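Local atomic coordinates of protein piwi (PDB entry 6KR6), a protein that binds piRNAs directly and, in complex with them, represses transposable elements in the Drosophila germline. Residues Thr436-Gly441 with Leu561-Trp566; Ser599-Gln604 with Arg634-Glu639. All blocks are in the same frame, centred on the assembly; numbering follows the deposited sequence.

In the fold
Following the chain from its N terminus, contact 1 comes first: the loop between strands 416-418 and 446-450 meets the turn that leaves helix 546-560, and 119 residues lie between them. That loop closes before contact 2 opens, so the two follow in series, neither nested nor crossed. Contact 2 spans 29 residues inside the RNase H-like Piwi domain. The centres of contact 1 and contact 2 lie about 17 Å apart, and the nearest atoms of contact 1 and contact 2 about 7 Å apart. Contact 1 thus ties the segment ahead of the four-stranded parallel sheet that includes strand 446-450 to the loop after helix 546-560, while contact 2 joins the end of strand 592-599 to helix 625-640.

Contact 1 (Thr436-Gly441 with Leu561-Trp566); sequences TTPSDG and LGYTPW. With ZN (zinc ion), chain O.
Thr436 and Thr564 bring the two backbones closest, their CA atoms 4.7 Å apart, where neither segment forms regular helix or strand, and the N-H of Thr436 donates to the carbonyl O of Thr564 in the carbonyl plane, with an N-H...O angle of 160°. Beyond this bond the side-chain contact is carried by Tyr563, Thr436 and Pro438. The proline lies over one face of the phenol ring: its CD sits 3.5 Å from the ring centroid and 10° off the normal, which defines a CH-pi contact, while CB reaches outward along the ring to lie 3.5 Å from Tyr563 CZ. At the ring edge, in plane, the CG2 methyl of Thr436 meets CD2 of Tyr563 at 3.5 Å. The threonine's first torsion explains the division of labour: CG2 stands anti to the backbone N (OG1 at chi1 -45°) and points at the ring edge, leaving OG1 beside CB of Thr564. Leu561 adds a lighter apolar touch, its CD1 4.0 Å from Pro438 CG. Gly562, with positive phi, ends helix 546-560 in a Schellman motif, and the chain then turns to present Tyr563. Further along the first segment, as modelled, the Asp440 carboxylate and Asp443 hold a zinc ion, at a site that also includes Lys504. The last turns of helix 546-560 border the contact, where Asn558 donates through ND2 to the carbonyl of Thr436 and touches both Pro438 and Tyr563; the hydroxyl of Thr564 bonds to Ser606 O, in the loop between helix 601-605 and strand 608-614.

Contact 2 (Ser599-Gln604 with Arg634-Glu639); sequences SMDLQQ and RQYQHE
The Tyr636 ring turns its edge to the backbone of Ser599-Asp601, while the Met600 side chain runs on to the helix. Near the ring plane, at its edge, are Met600 CA, Asp601 N and Ser599 O; Met600 CA is 3.6 Å from Tyr636 CE2. The thioether takes another path. The Met600 sulfur stands 5.4 Å from the centroid of the Tyr636 ring and 61° off the normal, an oblique Met-aromatic contact and not a face-on stack. With CG beside its own backbone N and bends at chi2 and chi3, the methionine brings its methyl to the helix backbone, CE of Met600 lying 3.4 Å from Tyr636 N, and it also touches a side chain at Gln635 CG, 3.5 Å from the same CE. Within the RNase H-like Piwi domain, the turn leaving strand 592-599, just before the short helix 601-605, packs on helix 625-640, and Phe609 of strand 608-614 touches both Met600 and Gln635. Tyr636 has its CG anti to the backbone N (chi1 -173°), which carries the ring across to the other segment, where its OH ends 3.3 Å from Asp601 CB. The planes of the Asp601 carboxylate and the ring lie 25° apart. A leucine in place of Tyr636 would probably leave the backbone at Met600 and Asp601 without the ring edge it packs against, and Asp601 CB without its neighbour. Beside the sulfur, Glu639 OE2 accepts a bond from Gln635 NE2 at 2.9 Å through its anti lone pair, and the amide plane nearly contains the oxygen. The same OE2 forms a salt bridge with Lys805, and the Tyr636 ring stacks with His640.

Contact 1 (Thr436-Gly441 with Leu561-Trp566)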
loop_
_atom_site.group_PDB
_atom_site.type_symbol
_atom_site.label_atom_id
_atom_site.label_comp_id
_atom_site.label_asym_id
_atom_site.label_seq_id
_atom_site.Cartn_x
_atom_site.Cartn_y
_atom_site.Cartn_z
ATOM N N THR A 436 -31.425 -2.096 10.695
ATOM C CA THR A 436 -32.090 -3.332 10.305
ATOM C C THR A 436 -31.816 -4.390 11.364
ATOM O O THR A 436 -30.654 -4.675 11.675
ATOM C CB THR A 436 -31.612 -3.810 8.930
ATOM O OG1 THR A 436 -31.578 -2.703 8.027
ATOM C CG2 THR A 436 -32.556 -4.863 8.380
ATOM N N THR A 437 -32.883 -4.962 11.913
ATOM C CA THR A 437 -32.799 -5.993 12.926
ATOM C C THR A 437 -33.747 -7.126 12.569
ATOM O O THR A 437 -34.886 -6.872 12.165
ATOM C CB THR A 437 -33.158 -5.439 14.314
ATOM O OG1 THR A 437 -32.410 -4.242 14.560
ATOM C CG2 THR A 437 -32.841 -6.457 15.399
ATOM N N PRO A 438 -33.297 -8.373 12.670
ATOM C CA PRO A 438 -34.209 -9.496 12.423
ATOM C C PRO A 438 -35.380 -9.458 13.393
ATOM O O PRO A 438 -35.196 -9.360 14.609
ATOM C CB PRO A 438 -33.326 -10.732 12.646
ATOM C CG PRO A 438 -32.169 -10.238 13.461
ATOM C CD PRO A 438 -31.941 -8.831 13.011
ATOM N N SER A 439 -36.596 -9.509 12.842
ATOM C CA SER A 439 -37.777 -9.607 13.692
ATOM C C SER A 439 -37.728 -10.864 14.548
ATOM O O SER A 439 -38.198 -10.861 15.692
ATOM C CB SER A 439 -39.042 -9.585 12.835
ATOM O OG SER A 439 -39.017 -10.624 11.872
ATOM N N ASP A 440 -37.150 -11.940 14.011
ATOM C CA ASP A 440 -36.904 -13.138 14.804
ATOM C C ASP A 440 -35.968 -12.852 15.969
ATOM O O ASP A 440 -36.129 -13.427 17.050
ATOM C CB ASP A 440 -36.306 -14.229 13.914
ATOM C CG ASP A 440 -37.011 -15.565 14.056
ATOM O OD1 ASP A 440 -37.512 -15.871 15.157
ATOM O OD2 ASP A 440 -37.058 -16.317 13.061
ATOM N N GLY A 441 -34.994 -11.966 15.770
ATOM C CA GLY A 441 -33.974 -11.746 16.772
ATOM C C GLY A 441 -32.983 -12.901 16.766
ATOM O O GLY A 441 -32.887 -13.678 15.813
ATOM N N LEU A 561 -25.384 -11.794 11.129
ATOM C CA LEU A 561 -26.681 -12.297 10.700
ATOM C C LEU A 561 -27.099 -11.763 9.336
ATOM O O LEU A 561 -28.032 -12.305 8.735
ATOM C CB LEU A 561 -27.754 -11.945 11.729
ATOM C CG LEU A 561 -27.559 -12.505 13.135
ATOM C CD1 LEU A 561 -28.882 -12.477 13.868
ATOM C CD2 LEU A 561 -26.988 -13.915 13.096
ATOM N N GLY A 562 -26.442 -10.719 8.840
ATOM C CA GLY A 562 -26.772 -10.180 7.535
ATOM C C GLY A 562 -27.770 -9.043 7.585
ATOM O O GLY A 562 -28.630 -8.922 6.708
ATOM N N TYR A 563 -27.664 -8.201 8.606
ATOM C CA TYR A 563 -28.541 -7.054 8.777
ATOM C C TYR A 563 -27.703 -5.789 8.917
ATOM O O TYR A 563 -26.485 -5.838 9.106
ATOM C CB TYR A 563 -29.471 -7.251 9.981
ATOM C CG TYR A 563 -30.471 -8.369 9.766
ATOM C CD1 TYR A 563 -30.125 -9.694 9.995
ATOM C CD2 TYR A 563 -31.757 -8.099 9.312
ATOM C CE1 TYR A 563 -31.031 -10.715 9.788
ATOM C CE2 TYR A 563 -32.670 -9.113 9.103
ATOM C CZ TYR A 563 -32.302 -10.419 9.342
ATOM O OH TYR A 563 -33.209 -11.432 9.136
ATOM N N THR A 564 -28.377 -4.645 8.824
ATOM C CA THR A 564 -27.707 -3.365 8.632
ATOM C C THR A 564 -27.772 -2.529 9.902
ATOM O O THR A 564 -28.874 -2.172 10.343
ATOM C CB THR A 564 -28.348 -2.617 7.467
ATOM O OG1 THR A 564 -28.472 -3.500 6.345
ATOM C CG2 THR A 564 -27.500 -1.436 7.066
ATOM N N PRO A 565 -26.635 -2.197 10.521
ATOM C CA PRO A 565 -26.691 -1.354 11.729
ATOM C C PRO A 565 -27.006 0.101 11.435
ATOM O O PRO A 565 -27.741 0.735 12.204
ATOM C CB PRO A 565 -25.291 -1.517 12.339
ATOM C CG PRO A 565 -24.733 -2.744 11.709
ATOM C CD PRO A 565 -25.303 -2.788 10.330
ATOM N N TRP A 566 -26.460 0.662 10.359
ATOM C CA TRP A 566 -26.725 2.048 10.001
ATOM C C TRP A 566 -26.539 2.218 8.498
ATOM O O TRP A 566 -26.152 1.284 7.789
ATOM C CB TRP A 566 -25.834 3.007 10.804
ATOM C CG TRP A 566 -24.355 2.890 10.535
ATOM C CD1 TRP A 566 -23.673 3.387 9.461
ATOM C CD2 TRP A 566 -23.374 2.264 11.373
ATOM N NE1 TRP A 566 -22.336 3.098 9.571
ATOM C CE2 TRP A 566 -22.126 2.408 10.736
ATOM C CE3 TRP A 566 -23.431 1.586 12.595
ATOM C CZ2 TRP A 566 -20.947 1.904 11.277
ATOM C CZ3 TRP A 566 -22.260 1.086 13.131
ATOM C CH2 TRP A 566 -21.036 1.248 12.472
HETATM ZN ZN ZN O . -36.402 -17.438 14.560
#

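Contact 2 (Ser599-Gln604 with Arg634-Glu639)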
loop_
_atom_site.group_PDB
_atom_site.type_symbol
_atom_site.label_atom_id
_atom_site.label_comp_id
_atom_site.label_asym_id
_atom_site.label_seq_id
_atom_site.Cartn_x
_atom_site.Cartn_y
_atom_site.Cartn_z
ATOM N N SER A 599 -22.362 -3.956 -3.093
ATOM C CA SER A 599 -23.598 -3.455 -2.513
ATOM C C SER A 599 -24.763 -3.702 -3.467
ATOM O O SER A 599 -24.582 -4.048 -4.637
ATOM C CB SER A 599 -23.482 -1.967 -2.192
ATOM O OG SER A 599 -23.811 -1.174 -3.321
ATOM N N MET A 600 -25.983 -3.513 -2.954
ATOM C CA MET A 600 -27.207 -3.834 -3.691
ATOM C C MET A 600 -28.202 -2.684 -3.549
ATOM O O MET A 600 -29.232 -2.825 -2.885
ATOM C CB MET A 600 -27.818 -5.149 -3.202
ATOM C CG MET A 600 -26.868 -6.324 -3.232
ATOM S SD MET A 600 -27.565 -7.722 -4.123
ATOM C CE MET A 600 -26.083 -8.385 -4.870
ATOM N N ASP A 601 -27.898 -1.555 -4.189
ATOM C CA ASP A 601 -28.788 -0.395 -4.216
ATOM C C ASP A 601 -29.185 0.000 -2.790
ATOM O O ASP A 601 -30.293 -0.262 -2.317
ATOM C CB ASP A 601 -30.020 -0.690 -5.080
ATOM C CG ASP A 601 -30.785 0.564 -5.464
ATOM O OD1 ASP A 601 -30.357 1.671 -5.077
ATOM O OD2 ASP A 601 -31.812 0.438 -6.165
ATOM N N LEU A 602 -28.220 0.633 -2.119
ATOM C CA LEU A 602 -28.282 0.824 -0.674
ATOM C C LEU A 602 -29.493 1.633 -0.227
ATOM O O LEU A 602 -29.895 1.532 0.937
ATOM C CB LEU A 602 -26.994 1.485 -0.187
ATOM C CG LEU A 602 -25.733 0.665 -0.472
ATOM C CD1 LEU A 602 -24.486 1.435 -0.081
ATOM C CD2 LEU A 602 -25.798 -0.667 0.260
ATOM N N GLN A 603 -30.094 2.425 -1.117
ATOM C CA GLN A 603 -31.256 3.208 -0.715
ATOM C C GLN A 603 -32.503 2.350 -0.547
ATOM O O GLN A 603 -33.462 2.797 0.091
ATOM C CB GLN A 603 -31.516 4.333 -1.719
ATOM C CG GLN A 603 -31.840 3.878 -3.132
ATOM C CD GLN A 603 -32.120 5.046 -4.062
ATOM O OE1 GLN A 603 -32.656 4.870 -5.156
ATOM N NE2 GLN A 603 -31.753 6.247 -3.628
ATOM N N GLN A 604 -32.512 1.131 -1.089
ATOM C CA GLN A 604 -33.629 0.207 -0.914
ATOM C C GLN A 604 -33.204 -1.026 -0.126
ATOM O O GLN A 604 -33.667 -1.231 1.001
ATOM C CB GLN A 604 -34.216 -0.199 -2.268
ATOM C CG GLN A 604 -35.060 0.861 -2.945
ATOM C CD GLN A 604 -35.850 0.296 -4.109
ATOM O OE1 GLN A 604 -35.953 -0.921 -4.268
ATOM N NE2 GLN A 604 -36.413 1.175 -4.930
ATOM N N ARG A 634 -25.569 -11.219 -10.939
ATOM C CA ARG A 634 -26.675 -12.170 -10.923
ATOM C C ARG A 634 -27.461 -12.076 -9.624
ATOM O O ARG A 634 -28.698 -12.077 -9.636
ATOM C CB ARG A 634 -26.146 -13.589 -11.132
ATOM N N GLN A 635 -26.761 -11.992 -8.490
ATOM C CA GLN A 635 -27.447 -11.821 -7.212
ATOM C C GLN A 635 -28.222 -10.511 -7.180
ATOM O O GLN A 635 -29.345 -10.453 -6.658
ATOM C CB GLN A 635 -26.440 -11.878 -6.063
ATOM C CG GLN A 635 -27.058 -11.761 -4.677
ATOM C CD GLN A 635 -27.676 -13.056 -4.199
ATOM O OE1 GLN A 635 -27.413 -14.123 -4.750
ATOM N NE2 GLN A 635 -28.505 -12.970 -3.165
ATOM N N TYR A 636 -27.642 -9.448 -7.745
ATOM C CA TYR A 636 -28.326 -8.160 -7.769
ATOM C C TYR A 636 -29.629 -8.239 -8.553
ATOM O O TYR A 636 -30.656 -7.707 -8.116
ATOM C CB TYR A 636 -27.411 -7.086 -8.360
ATOM C CG TYR A 636 -27.962 -5.676 -8.281
ATOM C CD1 TYR A 636 -28.842 -5.198 -9.242
ATOM C CD2 TYR A 636 -27.594 -4.819 -7.252
ATOM C CE1 TYR A 636 -29.343 -3.914 -9.179
ATOM C CE2 TYR A 636 -28.092 -3.530 -7.182
ATOM C CZ TYR A 636 -28.966 -3.083 -8.150
ATOM O OH TYR A 636 -29.468 -1.804 -8.093
ATOM N N GLN A 637 -29.609 -8.894 -9.716
ATOM C CA GLN A 637 -30.841 -8.978 -10.499
ATOM C C GLN A 637 -31.825 -9.968 -9.888
ATOM O O GLN A 637 -33.039 -9.815 -10.062
ATOM C CB GLN A 637 -30.538 -9.341 -11.954
ATOM C CG GLN A 637 -30.286 -10.812 -12.221
ATOM C CD GLN A 637 -30.103 -11.097 -13.699
ATOM O OE1 GLN A 637 -30.161 -10.190 -14.528
ATOM N NE2 GLN A 637 -29.880 -12.362 -14.036
ATOM N N HIS A 638 -31.337 -10.975 -9.159
ATOM C CA HIS A 638 -32.245 -11.882 -8.466
ATOM C C HIS A 638 -32.898 -11.222 -7.260
ATOM O O HIS A 638 -33.972 -11.661 -6.833
ATOM C CB HIS A 638 -31.502 -13.147 -8.034
ATOM C CG HIS A 638 -32.398 -14.222 -7.504
ATOM N ND1 HIS A 638 -33.085 -15.090 -8.324
ATOM C CD2 HIS A 638 -32.723 -14.567 -6.235
ATOM C CE1 HIS A 638 -33.794 -15.926 -7.584
ATOM N NE2 HIS A 638 -33.592 -15.629 -6.313
ATOM N N GLU A 639 -32.274 -10.185 -6.699
ATOM C CA GLU A 639 -32.865 -9.453 -5.585
ATOM C C GLU A 639 -33.657 -8.222 -6.007
ATOM O O GLU A 639 -34.506 -7.763 -5.236
ATOM C CB GLU A 639 -31.779 -9.022 -4.593
ATOM C CG GLU A 639 -31.089 -10.179 -3.902
ATOM C CD GLU A 639 -30.373 -9.750 -2.644
ATOM O OE1 GLU A 639 -30.833 -8.784 -1.996
ATOM O OE2 GLU A 639 -29.349 -10.375 -2.303
#